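Side-chain contacts in phosphoribosylformylglycinamidine cyclo-ligase (Thermus thermophilus HB8, PDB 5AVM), which probably catalyses the ATP-dependent closure of the imidazole ring that turns formylglycinamidine ribonucleotide into 5-aminoimidazole ribonucleotide in de novo purine synthesis: residues D82-S87 with R127-P132; L99-Y104 with A120-A125; L178-S183 with K226-L231; S191-V196 with R292-G297; E251-A256 with E328-V333. All coordinates share one frame; numbering follows the deposited sequence.

Contact 1: residues D82-S87 with R127-P132; sequences DLVNHS and RAHGIP
N85 and V84, neighbours on helix 79-92, meet H129 at the far end of helix 112-129, where a Schellman motif ends that helix just before the chain returns to the sheet of the N-terminal domain.

The polar link is one side-chain hydrogen bond. H129 NE2 donates to N85 OD1 over 2.9 Å, with an N-H...O angle of 149°, so it is moderately bent. The imidazole and the amide do not lie flat on each other: their planes are 69° apart and the two side chains cross at about a right angle. The donor stands tilted 33° from the carbonyl plane of the amide, while OD1 comes to the NE2 edge of the ring, near its plane. The other end of the amide is also engaged, because N85 ND2 bonds to the backbone O of H221. The N85 amide is thus held from both ends, which fixes its flip.

The apolar link is looser. V84 CG1 lies 4.1 Å from H129 CD2, reached obliquely as the two side chains slide past each other in opposite directions. V84 also packs on L122, A125 and C126, the preceding turns of the same helix.

Backbone bonds form the helix end beside the histidine. I131 N returns to the carbonyl of C126, and G130, with positive phi, is the C-prime residue; its own N makes a weak 3.3 Å bond to R127 O. Within helix 79-92, S87 OG adds a second donor to the carbonyl of L83, standing 2.7 Å from L83 O.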
# COMPACT_ATOMS: atom_id res chain seq x y z
N ASP B 82 2.66 -7.73 13.42
CA ASP B 82 3.42 -8.35 12.35
C ASP B 82 3.67 -7.36 11.23
O ASP B 82 4.78 -7.26 10.73
CB ASP B 82 2.68 -9.58 11.80
CG ASP B 82 2.83 -10.81 12.70
OD1 ASP B 82 3.98 -11.19 13.02
OD2 ASP B 82 1.79 -11.39 13.09
N LEU B 83 2.64 -6.62 10.84
CA LEU B 83 2.76 -5.63 9.76
C LEU B 83 3.57 -4.40 10.15
O LEU B 83 4.52 -4.02 9.47
CB LEU B 83 1.37 -5.20 9.29
CG LEU B 83 1.36 -4.15 8.18
CD1 LEU B 83 2.24 -4.61 7.02
CD2 LEU B 83 -0.07 -3.94 7.73
N VAL B 84 3.18 -3.77 11.25
CA VAL B 84 3.85 -2.57 11.74
C VAL B 84 5.32 -2.82 12.05
O VAL B 84 6.19 -2.06 11.61
CB VAL B 84 3.12 -2.03 12.99
CG1 VAL B 84 3.93 -0.93 13.65
CG2 VAL B 84 1.75 -1.51 12.59
N ASN B 85 5.60 -3.90 12.78
CA ASN B 85 6.98 -4.23 13.13
C ASN B 85 7.83 -4.58 11.92
O ASN B 85 9.02 -4.28 11.89
CB ASN B 85 7.01 -5.39 14.12
CG ASN B 85 6.54 -4.97 15.49
OD1 ASN B 85 6.13 -3.82 15.68
ND2 ASN B 85 6.59 -5.88 16.45
N HIS B 86 7.22 -5.22 10.92
CA HIS B 86 7.93 -5.57 9.70
C HIS B 86 8.21 -4.27 8.95
O HIS B 86 9.27 -4.11 8.33
CB HIS B 86 7.07 -6.52 8.86
CG HIS B 86 7.70 -6.98 7.58
ND1 HIS B 86 7.44 -8.21 7.04
CD2 HIS B 86 8.52 -6.35 6.71
CE1 HIS B 86 8.07 -8.33 5.88
NE2 HIS B 86 8.73 -7.20 5.66
N SER B 87 7.26 -3.35 9.02
CA SER B 87 7.39 -2.05 8.36
C SER B 87 8.46 -1.21 9.04
O SER B 87 9.25 -0.53 8.38
CB SER B 87 6.04 -1.29 8.39
OG SER B 87 5.01 -2.00 7.71
N ARG B 127 0.65 2.65 18.39
CA ARG B 127 0.79 3.41 19.62
C ARG B 127 1.83 2.78 20.55
O ARG B 127 2.34 3.45 21.45
CB ARG B 127 -0.56 3.59 20.33
CG ARG B 127 -1.19 2.36 20.92
CD ARG B 127 -2.49 2.71 21.66
NE ARG B 127 -2.28 3.58 22.82
CZ ARG B 127 -2.44 4.90 22.82
NH1 ARG B 127 -2.82 5.54 21.71
NH2 ARG B 127 -2.23 5.60 23.93
N ALA B 128 2.16 1.52 20.30
CA ALA B 128 3.16 0.82 21.10
C ALA B 128 4.54 1.39 20.78
O ALA B 128 5.46 1.33 21.60
CB ALA B 128 3.14 -0.68 20.80
N HIS B 129 4.66 1.95 19.58
CA HIS B 129 5.91 2.54 19.12
C HIS B 129 5.82 4.06 19.06
O HIS B 129 6.77 4.72 18.64
CB HIS B 129 6.27 2.00 17.74
CG HIS B 129 6.59 0.54 17.73
ND1 HIS B 129 7.68 0.02 18.38
CD2 HIS B 129 5.96 -0.50 17.14
CE1 HIS B 129 7.72 -1.29 18.18
NE2 HIS B 129 6.69 -1.63 17.43
N GLY B 130 4.69 4.61 19.47
CA GLY B 130 4.50 6.05 19.43
C GLY B 130 4.42 6.58 18.02
O GLY B 130 4.71 7.74 17.74
N ILE B 131 4.00 5.71 17.10
CA ILE B 131 3.88 6.08 15.70
C ILE B 131 2.45 6.48 15.39
O ILE B 131 1.51 5.71 15.63
CB ILE B 131 4.28 4.89 14.79
CG1 ILE B 131 5.71 4.45 15.10
CG2 ILE B 131 4.16 5.27 13.32
CD1 ILE B 131 6.09 3.13 14.47
N PRO B 132 2.25 7.71 14.87
CA PRO B 132 0.91 8.18 14.52
C PRO B 132 0.27 7.26 13.48
O PRO B 132 0.93 6.88 12.51
CB PRO B 132 1.18 9.57 13.95
CG PRO B 132 2.37 10.03 14.72
CD PRO B 132 3.24 8.79 14.74

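Contact 2: residues L99-Y104 with A120-A125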
# COMPACT_ATOMS: atom_id res chain seq x y z
N LEU B 99 7.64 7.95 11.08
CA LEU B 99 6.88 9.20 11.19
C LEU B 99 5.37 8.94 11.30
O LEU B 99 4.66 9.65 12.01
CB LEU B 99 7.16 10.13 9.99
CG LEU B 99 8.43 10.98 9.98
CD1 LEU B 99 8.52 11.74 8.65
CD2 LEU B 99 8.42 11.95 11.15
N PHE B 100 4.88 7.94 10.57
CA PHE B 100 3.46 7.59 10.61
C PHE B 100 3.16 6.37 9.73
O PHE B 100 3.90 6.08 8.79
CB PHE B 100 2.59 8.79 10.21
CG PHE B 100 2.89 9.34 8.84
CD1 PHE B 100 2.41 8.71 7.70
CD2 PHE B 100 3.62 10.52 8.69
CE1 PHE B 100 2.64 9.24 6.43
CE2 PHE B 100 3.86 11.06 7.43
CZ PHE B 100 3.37 10.42 6.30
N PHE B 101 2.07 5.68 10.05
CA PHE B 101 1.65 4.48 9.33
C PHE B 101 0.20 4.59 8.83
O PHE B 101 -0.59 5.34 9.38
CB PHE B 101 1.78 3.28 10.30
CG PHE B 101 1.29 1.96 9.75
CD1 PHE B 101 2.05 1.23 8.85
CD2 PHE B 101 0.06 1.44 10.17
CE1 PHE B 101 1.60 0.00 8.36
CE2 PHE B 101 -0.39 0.22 9.68
CZ PHE B 101 0.38 -0.50 8.78
N LEU B 102 -0.12 3.86 7.76
CA LEU B 102 -1.48 3.81 7.24
C LEU B 102 -1.58 2.48 6.49
O LEU B 102 -0.58 2.00 5.95
CB LEU B 102 -1.81 5.01 6.34
CG LEU B 102 -1.20 5.33 4.98
CD1 LEU B 102 -2.10 6.35 4.31
CD2 LEU B 102 0.22 5.87 5.11
N ASP B 103 -2.78 1.88 6.46
CA ASP B 103 -2.94 0.56 5.85
C ASP B 103 -4.07 0.34 4.85
O ASP B 103 -5.03 1.10 4.78
CB ASP B 103 -3.08 -0.47 6.96
CG ASP B 103 -4.12 -0.06 8.00
OD1 ASP B 103 -5.27 0.24 7.60
OD2 ASP B 103 -3.79 -0.03 9.20
N TYR B 104 -3.94 -0.75 4.09
CA TYR B 104 -4.93 -1.14 3.08
C TYR B 104 -5.35 -2.60 3.27
O TYR B 104 -4.67 -3.51 2.79
CB TYR B 104 -4.35 -1.01 1.68
CG TYR B 104 -5.39 -1.04 0.59
CD1 TYR B 104 -6.23 0.05 0.38
CD2 TYR B 104 -5.54 -2.16 -0.23
CE1 TYR B 104 -7.19 0.05 -0.62
CE2 TYR B 104 -6.51 -2.18 -1.24
CZ TYR B 104 -7.33 -1.07 -1.43
OH TYR B 104 -8.28 -1.06 -2.43
N ALA B 120 -8.09 -3.14 15.56
CA ALA B 120 -7.74 -3.07 16.97
C ALA B 120 -6.26 -3.33 17.15
O ALA B 120 -5.58 -2.61 17.89
CB ALA B 120 -8.55 -4.09 17.75
N SER B 121 -5.76 -4.36 16.46
CA SER B 121 -4.36 -4.76 16.53
C SER B 121 -3.38 -3.72 15.99
O SER B 121 -2.37 -3.42 16.62
CB SER B 121 -4.16 -6.08 15.77
OG SER B 121 -2.88 -6.63 16.01
N LEU B 122 -3.68 -3.17 14.81
CA LEU B 122 -2.81 -2.18 14.20
C LEU B 122 -2.70 -0.92 15.05
O LEU B 122 -1.63 -0.32 15.13
CB LEU B 122 -3.33 -1.84 12.80
CG LEU B 122 -3.08 -2.98 11.81
CD1 LEU B 122 -4.15 -3.00 10.73
CD2 LEU B 122 -1.69 -2.83 11.21
N ALA B 123 -3.80 -0.54 15.69
CA ALA B 123 -3.80 0.64 16.54
C ALA B 123 -2.91 0.41 17.76
O ALA B 123 -2.24 1.34 18.25
CB ALA B 123 -5.21 0.97 16.97
N GLU B 124 -2.89 -0.82 18.26
CA GLU B 124 -2.07 -1.18 19.42
C GLU B 124 -0.59 -1.24 19.06
O GLU B 124 0.25 -0.87 19.86
CB GLU B 124 -2.49 -2.54 19.99
CG GLU B 124 -3.95 -2.64 20.48
CD GLU B 124 -4.26 -3.98 21.17
OE1 GLU B 124 -3.58 -4.29 22.17
OE2 GLU B 124 -5.17 -4.72 20.71
N ALA B 125 -0.28 -1.71 17.86
CA ALA B 125 1.10 -1.84 17.38
C ALA B 125 1.74 -0.49 17.13
O ALA B 125 2.92 -0.27 17.43
CB ALA B 125 1.14 -2.67 16.12
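The phenyl ring of F101 and the carboxylate of D103 each receive one methyl of L122. CD2 approaches the ring obliquely, 3.7 Å from F101 CE2, and stays nearly as close to CZ. CD1 stands 3.4 Å from D103 OD2, a plain van der Waals contact of a methyl with one carboxylate oxygen. The leucine fork thus straddles two side chains that lie two residues apart on the strand and project from the same side of it.

Torsions explain the match. F101 has CG opposite its own N (chi1 175°), which carries the ring out toward the helix, where its CE2-CZ end meets L122 and the two side chains cross at about a right angle. D103 instead folds CG between N and the carbonyl carbon (chi1 50°), and its side chain and that of L122 come from opposite directions. The ring is also packed by L83 of helix 79-92, by L133 and by L156, so L122 supplies one part of a buried apolar cluster. On the other side of the sheet, F100 and L102 pack on A58 and T60 of the second subunit.

Strand 97-107, helix 112-129 and the parallel strand 137-140 form a beta-alpha-beta unit, and this is its usual packing of helix on sheet.

Contact 3: residues L178-S183 with K226-L231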
# COMPACT_ATOMS: atom_id res chain seq x y z
N LEU B 178 26.57 -8.37 12.89
CA LEU B 178 25.87 -8.46 14.17
C LEU B 178 24.40 -8.72 13.90
O LEU B 178 23.71 -7.92 13.28
CB LEU B 178 26.06 -7.15 14.93
CG LEU B 178 25.78 -7.05 16.44
CD1 LEU B 178 26.36 -5.74 16.93
CD2 LEU B 178 24.29 -7.14 16.75
N ALA B 179 23.91 -9.86 14.36
CA ALA B 179 22.53 -10.22 14.16
C ALA B 179 21.71 -9.97 15.40
O ALA B 179 22.17 -10.20 16.51
CB ALA B 179 22.42 -11.68 13.76
N LEU B 180 20.50 -9.46 15.20
CA LEU B 180 19.57 -9.21 16.29
C LEU B 180 18.60 -10.38 16.15
O LEU B 180 18.11 -10.67 15.05
CB LEU B 180 18.86 -7.87 16.09
CG LEU B 180 19.79 -6.66 16.02
CD1 LEU B 180 18.95 -5.40 16.00
CD2 LEU B 180 20.73 -6.67 17.23
N PRO B 181 18.31 -11.07 17.27
CA PRO B 181 17.42 -12.23 17.33
C PRO B 181 15.97 -12.07 16.88
O PRO B 181 15.27 -11.17 17.33
CB PRO B 181 17.53 -12.67 18.79
CG PRO B 181 17.70 -11.36 19.50
CD PRO B 181 18.72 -10.66 18.63
N SER B 182 15.54 -12.98 16.01
CA SER B 182 14.18 -12.98 15.51
C SER B 182 13.32 -13.65 16.58
O SER B 182 13.85 -14.36 17.43
CB SER B 182 14.08 -13.75 14.19
OG SER B 182 14.19 -15.15 14.39
N SER B 183 12.01 -13.41 16.53
CA SER B 183 11.08 -13.97 17.51
C SER B 183 10.40 -15.23 17.00
O SER B 183 9.47 -15.74 17.62
CB SER B 183 10.00 -12.95 17.82
OG SER B 183 9.13 -12.82 16.71
N LYS B 226 13.71 -0.05 19.35
CA LYS B 226 14.31 0.19 20.66
C LYS B 226 15.82 -0.04 20.58
O LYS B 226 16.61 0.76 21.08
CB LYS B 226 13.64 -0.73 21.69
CG LYS B 226 12.11 -0.61 21.65
CD LYS B 226 11.37 -1.56 22.60
CE LYS B 226 11.44 -1.10 24.06
NZ LYS B 226 10.67 -2.01 24.97
N GLU B 227 16.22 -1.13 19.93
CA GLU B 227 17.63 -1.46 19.75
C GLU B 227 18.36 -0.29 19.11
O GLU B 227 19.18 0.37 19.75
CB GLU B 227 17.79 -2.68 18.85
CG GLU B 227 17.96 -4.00 19.57
CD GLU B 227 16.68 -4.53 20.16
OE1 GLU B 227 15.60 -3.99 19.86
OE2 GLU B 227 16.76 -5.52 20.93
N PHE B 228 18.05 -0.05 17.84
CA PHE B 228 18.66 1.03 17.05
C PHE B 228 18.78 2.34 17.80
O PHE B 228 19.83 2.99 17.75
CB PHE B 228 17.87 1.25 15.76
CG PHE B 228 18.23 0.30 14.67
CD1 PHE B 228 17.90 -1.05 14.76
CD2 PHE B 228 18.96 0.73 13.56
CE1 PHE B 228 18.31 -1.96 13.77
CE2 PHE B 228 19.37 -0.17 12.57
CZ PHE B 228 19.04 -1.52 12.67
N ARG B 229 17.73 2.74 18.50
CA ARG B 229 17.77 3.99 19.24
C ARG B 229 18.89 3.95 20.28
O ARG B 229 19.58 4.94 20.50
CB ARG B 229 16.41 4.27 19.88
CG ARG B 229 15.42 4.86 18.88
CD ARG B 229 14.00 4.95 19.43
NE ARG B 229 13.10 5.67 18.52
CZ ARG B 229 11.77 5.68 18.64
NH1 ARG B 229 11.19 5.00 19.62
NH2 ARG B 229 11.03 6.36 17.78
N LEU B 230 19.07 2.79 20.90
CA LEU B 230 20.12 2.64 21.91
C LEU B 230 21.48 2.84 21.28
O LEU B 230 22.39 3.39 21.91
CB LEU B 230 20.06 1.24 22.53
CG LEU B 230 18.79 0.87 23.28
CD1 LEU B 230 18.91 -0.57 23.78
CD2 LEU B 230 18.57 1.84 24.44
N LEU B 231 21.63 2.39 20.04
CA LEU B 231 22.89 2.54 19.33
C LEU B 231 23.05 3.95 18.79
O LEU B 231 24.16 4.49 18.74
CB LEU B 231 22.96 1.54 18.18
CG LEU B 231 22.96 0.07 18.61
CD1 LEU B 231 22.81 -0.80 17.37
CD2 LEU B 231 24.24 -0.26 19.35
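L180 points from strand 176-181 at E227 and F228 of helix 225-233, a helix-on-sheet contact in the mixed six-stranded sheet of the C-terminal domain. The backbones keep their distance, with CA of L180 and CA of E227 8.7 Å apart, so the side chains bridge the gap.

L180 and E227 run alongside each other in opposite directions. The leucine methyl CD1 rests against the aliphatic base of the glutamate, 4.0 Å from E227 CG and about as close to CB. The glutamate chain is bent about CB-CG (chi2 75°), which turns its carboxylate away from the leucine methyls. The glutamate therefore offers its hydrocarbon part to the buried leucine; it also touches V316.

F228 sets out across the line between the segments, but its ring reaches further in. CG lies opposite the carbonyl carbon (chi1 -82°), and the ring presents CE1 to the leucine at 4.1 Å, at an oblique angle. The same ring rests on M300 and L302 of strand 298-304, the neighbour of strand 176-181 in the sheet, so the helix is seated on two adjacent strands. Where the strand ends, P181 O bonds to Y224 OH, just before the helix.

Among the leucine's atoms, CD1 alone comes within 4.2 Å of the helix segment, touching both E227 CG and F228 CE1, which lie in directions roughly at right angles from it.

Contact 4: residues S191-V196 with R292-G297; sequences SLIRKV and RVFNMG
F294 pushes the outer end of its ring into the hollow between L192 and I193 on helix 190-196, while V293 beside it receives a leucine methyl. The ring's CZ lies 3.8 Å from I193 CG1 and 4.0 Å from L192 CG, so the aromatic tip fits between two adjacent side chains of the helix. I193 closes the other flank: its CG1 is 3.6 Å from F294 CE1, and its CD1 follows along the same ring carbon. CG1 reaches the ring obliquely.

The second bump is L192 CD2. It settles in the fork of V293, 3.8 Å from CG1 and equally close to CG2, and also touches F294 CE2. V293 CG1 in turn sits over the centre of the F294 ring, 3.8 Å above its plane, so V293 covers one face of the ring while the leucine touches both the valine and the ring's outer end. L192 starts with CG opposite its backbone N (chi1 -178°), which turns the branch toward this valine.

Past the helix end, N295 OD1 accepts from G297 N over 2.7 Å, an Asx turn, and also pairs with S182 OG. I193 is backed by L279 of helix 275-283.

Every atom that meets across the two segments is carbon, implying that the end of helix 287-293 is held against helix 190-196 by fit and the hydrophobic effect rather than by directed bonds.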
# COMPACT_ATOMS: atom_id res chain seq x y z
N SER B 191 3.91 -20.00 3.96
CA SER B 191 3.23 -20.84 2.99
C SER B 191 3.80 -22.25 3.17
O SER B 191 3.08 -23.26 3.11
CB SER B 191 3.49 -20.36 1.57
OG SER B 191 2.88 -21.24 0.64
N LEU B 192 5.11 -22.31 3.37
CA LEU B 192 5.80 -23.57 3.60
C LEU B 192 5.27 -24.09 4.92
O LEU B 192 4.90 -25.26 5.04
CB LEU B 192 7.32 -23.34 3.66
CG LEU B 192 8.25 -24.55 3.84
CD1 LEU B 192 7.73 -25.76 3.08
CD2 LEU B 192 9.65 -24.19 3.37
N ILE B 193 5.20 -23.19 5.91
CA ILE B 193 4.70 -23.51 7.24
C ILE B 193 3.29 -24.11 7.26
O ILE B 193 3.07 -25.15 7.87
CB ILE B 193 4.72 -22.25 8.15
CG1 ILE B 193 6.16 -21.91 8.54
CG2 ILE B 193 3.87 -22.47 9.38
CD1 ILE B 193 6.31 -20.56 9.20
N ARG B 194 2.34 -23.45 6.60
CA ARG B 194 0.97 -23.94 6.58
C ARG B 194 0.87 -25.33 5.97
O ARG B 194 -0.02 -26.11 6.33
CB ARG B 194 0.05 -22.96 5.85
CG ARG B 194 -0.18 -21.64 6.60
CD ARG B 194 -1.25 -20.79 5.93
NE ARG B 194 -2.58 -21.40 5.98
CZ ARG B 194 -3.36 -21.60 4.92
NH1 ARG B 194 -2.94 -21.23 3.71
NH2 ARG B 194 -4.55 -22.16 5.06
N LYS B 195 1.78 -25.64 5.06
CA LYS B 195 1.81 -26.96 4.43
C LYS B 195 2.39 -27.98 5.40
O LYS B 195 1.84 -29.07 5.57
CB LYS B 195 2.68 -26.94 3.17
CG LYS B 195 3.18 -28.33 2.76
CD LYS B 195 4.09 -28.28 1.54
CE LYS B 195 4.80 -29.61 1.33
NZ LYS B 195 5.76 -29.92 2.43
N VAL B 196 3.50 -27.62 6.03
CA VAL B 196 4.17 -28.51 6.98
C VAL B 196 3.31 -28.84 8.21
O VAL B 196 3.28 -29.99 8.65
CB VAL B 196 5.52 -27.90 7.43
CG1 VAL B 196 6.06 -28.64 8.63
CG2 VAL B 196 6.52 -27.97 6.30
N ARG B 292 16.72 -20.45 2.87
CA ARG B 292 16.22 -19.77 1.68
C ARG B 292 14.80 -19.29 1.91
O ARG B 292 14.31 -18.40 1.22
CB ARG B 292 16.26 -20.76 0.52
CG ARG B 292 16.25 -20.17 -0.86
CD ARG B 292 16.19 -21.30 -1.86
NE ARG B 292 14.96 -22.06 -1.69
CZ ARG B 292 14.87 -23.38 -1.77
NH1 ARG B 292 15.96 -24.11 -2.02
NH2 ARG B 292 13.70 -23.98 -1.60
N VAL B 293 14.13 -19.89 2.89
CA VAL B 293 12.75 -19.55 3.21
C VAL B 293 12.58 -18.85 4.56
O VAL B 293 11.80 -17.90 4.68
CB VAL B 293 11.85 -20.83 3.18
CG1 VAL B 293 10.43 -20.50 3.62
CG2 VAL B 293 11.83 -21.44 1.80
N PHE B 294 13.32 -19.31 5.58
CA PHE B 294 13.21 -18.76 6.93
C PHE B 294 14.40 -17.93 7.38
O PHE B 294 15.50 -18.05 6.85
CB PHE B 294 12.98 -19.90 7.92
CG PHE B 294 11.81 -20.75 7.59
CD1 PHE B 294 10.52 -20.22 7.58
CD2 PHE B 294 11.97 -22.10 7.29
CE1 PHE B 294 9.42 -21.03 7.27
CE2 PHE B 294 10.87 -22.91 6.98
CZ PHE B 294 9.59 -22.37 6.97
N ASN B 295 14.17 -17.08 8.38
CA ASN B 295 15.23 -16.22 8.89
C ASN B 295 16.21 -16.96 9.79
O ASN B 295 17.26 -16.41 10.16
CB ASN B 295 14.63 -15.02 9.63
CG ASN B 295 13.81 -15.41 10.84
OD1 ASN B 295 14.28 -16.10 11.74
ND2 ASN B 295 12.57 -14.94 10.88
N MET B 296 15.88 -18.20 10.15
CA MET B 296 16.74 -19.03 10.99
C MET B 296 17.20 -18.35 12.27
O MET B 296 18.26 -18.68 12.80
CB MET B 296 17.95 -19.48 10.18
CG MET B 296 17.60 -20.23 8.91
SD MET B 296 16.85 -21.84 9.22
CE MET B 296 15.25 -21.40 9.66
N GLY B 297 16.42 -17.40 12.76
CA GLY B 297 16.78 -16.70 13.98
C GLY B 297 17.48 -15.37 13.72
O GLY B 297 17.78 -14.62 14.65

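Contact 5: residues E251-A256 with E328-V333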
# COMPACT_ATOMS: atom_id res chain seq x y z
N GLU B 251 19.23 -14.00 0.31
CA GLU B 251 18.75 -12.95 -0.58
C GLU B 251 18.95 -11.56 -0.01
O GLU B 251 19.51 -10.68 -0.66
CB GLU B 251 17.26 -13.15 -0.86
CG GLU B 251 16.65 -12.04 -1.69
CD GLU B 251 15.15 -12.07 -1.66
OE1 GLU B 251 14.55 -13.07 -2.13
OE2 GLU B 251 14.56 -11.08 -1.15
N ASN B 252 18.50 -11.37 1.22
CA ASN B 252 18.57 -10.08 1.90
C ASN B 252 19.91 -9.50 2.32
O ASN B 252 20.10 -8.29 2.25
CB ASN B 252 17.63 -10.13 3.09
CG ASN B 252 16.20 -10.37 2.67
OD1 ASN B 252 15.58 -9.52 2.05
ND2 ASN B 252 15.68 -11.55 2.98
N LEU B 253 20.85 -10.33 2.74
CA LEU B 253 22.13 -9.78 3.16
C LEU B 253 22.93 -9.17 2.01
O LEU B 253 23.40 -8.04 2.11
CB LEU B 253 22.99 -10.84 3.88
CG LEU B 253 23.54 -10.48 5.27
CD1 LEU B 253 24.69 -11.42 5.59
CD2 LEU B 253 24.02 -9.03 5.35
N PRO B 254 23.10 -9.91 0.90
CA PRO B 254 23.87 -9.36 -0.22
C PRO B 254 23.44 -7.97 -0.70
O PRO B 254 24.21 -7.27 -1.36
CB PRO B 254 23.69 -10.43 -1.30
CG PRO B 254 23.67 -11.69 -0.49
CD PRO B 254 22.76 -11.32 0.66
N ARG B 255 22.21 -7.57 -0.36
CA ARG B 255 21.68 -6.26 -0.75
C ARG B 255 22.39 -5.12 -0.03
O ARG B 255 22.61 -4.05 -0.61
CB ARG B 255 20.19 -6.18 -0.43
CG ARG B 255 19.38 -7.39 -0.81
CD ARG B 255 18.78 -7.29 -2.18
NE ARG B 255 17.60 -8.14 -2.25
CZ ARG B 255 16.49 -7.92 -1.55
NH1 ARG B 255 16.40 -6.86 -0.75
NH2 ARG B 255 15.47 -8.77 -1.64
N ALA B 256 22.73 -5.36 1.24
CA ALA B 256 23.40 -4.38 2.08
C ALA B 256 24.91 -4.39 1.85
O ALA B 256 25.64 -3.69 2.53
CB ALA B 256 23.10 -4.67 3.55
N GLU B 328 31.54 -12.54 -3.03
CA GLU B 328 30.15 -12.12 -3.00
C GLU B 328 29.25 -13.27 -2.58
O GLU B 328 29.66 -14.43 -2.58
CB GLU B 328 29.71 -11.62 -4.37
CG GLU B 328 29.68 -12.69 -5.44
CD GLU B 328 29.05 -12.20 -6.71
OE1 GLU B 328 29.58 -11.23 -7.30
OE2 GLU B 328 28.02 -12.78 -7.13
N GLY B 329 28.02 -12.93 -2.23
CA GLY B 329 27.08 -13.94 -1.78
C GLY B 329 27.37 -14.23 -0.32
O GLY B 329 28.38 -13.77 0.20
N VAL B 330 26.48 -14.98 0.33
CA VAL B 330 26.69 -15.30 1.74
C VAL B 330 26.93 -16.78 1.93
O VAL B 330 26.01 -17.60 1.80
CB VAL B 330 25.48 -14.91 2.58
CG1 VAL B 330 25.80 -15.10 4.05
CG2 VAL B 330 25.10 -13.47 2.30
N ARG B 331 28.18 -17.14 2.24
CA ARG B 331 28.54 -18.53 2.46
C ARG B 331 28.45 -18.82 3.96
O ARG B 331 28.90 -18.02 4.78
CB ARG B 331 29.96 -18.82 1.93
CG ARG B 331 31.14 -18.21 2.72
CD ARG B 331 31.32 -16.70 2.49
NE ARG B 331 32.12 -16.36 1.32
CZ ARG B 331 33.44 -16.27 1.31
NH1 ARG B 331 34.13 -16.51 2.42
NH2 ARG B 331 34.08 -15.93 0.20
N LEU B 332 27.85 -19.96 4.31
CA LEU B 332 27.71 -20.35 5.71
C LEU B 332 28.89 -21.21 6.12
O LEU B 332 29.06 -22.33 5.63
CB LEU B 332 26.39 -21.10 5.91
CG LEU B 332 25.89 -21.28 7.34
CD1 LEU B 332 25.71 -19.93 8.02
CD2 LEU B 332 24.57 -22.05 7.32
N VAL B 333 29.71 -20.68 7.02
CA VAL B 333 30.90 -21.38 7.50
C VAL B 333 30.81 -21.69 9.00
O VAL B 333 29.87 -21.18 9.64
CB VAL B 333 32.16 -20.53 7.22
CG1 VAL B 333 33.40 -21.24 7.72
CG2 VAL B 333 32.27 -20.25 5.73
OXT VAL B 333 31.67 -22.43 9.52
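V330 meets L253 and P254 mainly through one methyl, CG2, which its first torsion (chi1 -173°) sets beside the backbone N, with CG1 opposite that N. L253 has a less usual first torsion of -127°, well away from a staggered value. It exposes CB to the valine on the way out and brings CD1 within reach of the same methyl.

CG2 is the centre of the contact. It lies 3.7 Å from L253 CB and 3.9 Å from L253 CD1, and on the proline it touches CD and CG, 3.6 Å from P254 CD. The valine crosses both side chains at about a right angle. V330 CG1 adds a longer approach to L253 CD1.

The two backbones come close here, with 5.8 Å between CA of P254 and CA of G329. G329 has no side chain, and its positive phi (81°) suits glycine; P254 CG stands 4.3 Å from G329 CA.

This contact seats the end of helix 248-252 on an edge of the six-stranded sheet of the C-terminal domain. Strand 330-332 is the outermost strand there and pairs in parallel with 261-265, whose A263 and V265 also touch V330. L253 also reaches A263 of strand 261-265 and A242 of strand 240-243.

E251 and R255 pair within their own segment, though the modelled separation is too short to be relied on. N252 ND2 bonds to the carbonyls of G246 and G248, just before and at the start of the helix.

Overall arrangement
From the N terminus, contact 1 closes the longer loop of the first domain by joining helix 79-92 to the end of helix 112-129. Contact 2 lies within that loop, tying strand 97-107 to the same helix; the two touch, with P132 O probably hydrogen-bonded to F101 N. The chain then enters the second domain, where contact 3 joins strand 176-181 to helix 225-233. Contact 4 crosses it, running from helix 190-196 to the end of helix 287-293 and the residues after it; a probable S182-N295 hydrogen bond links the two. Contact 5, last to close, crosses contact 4 and fastens helix 248-252 to the C-terminal strand. Contacts 3 and 5 reach the same sheet, their centres about 19 Å apart.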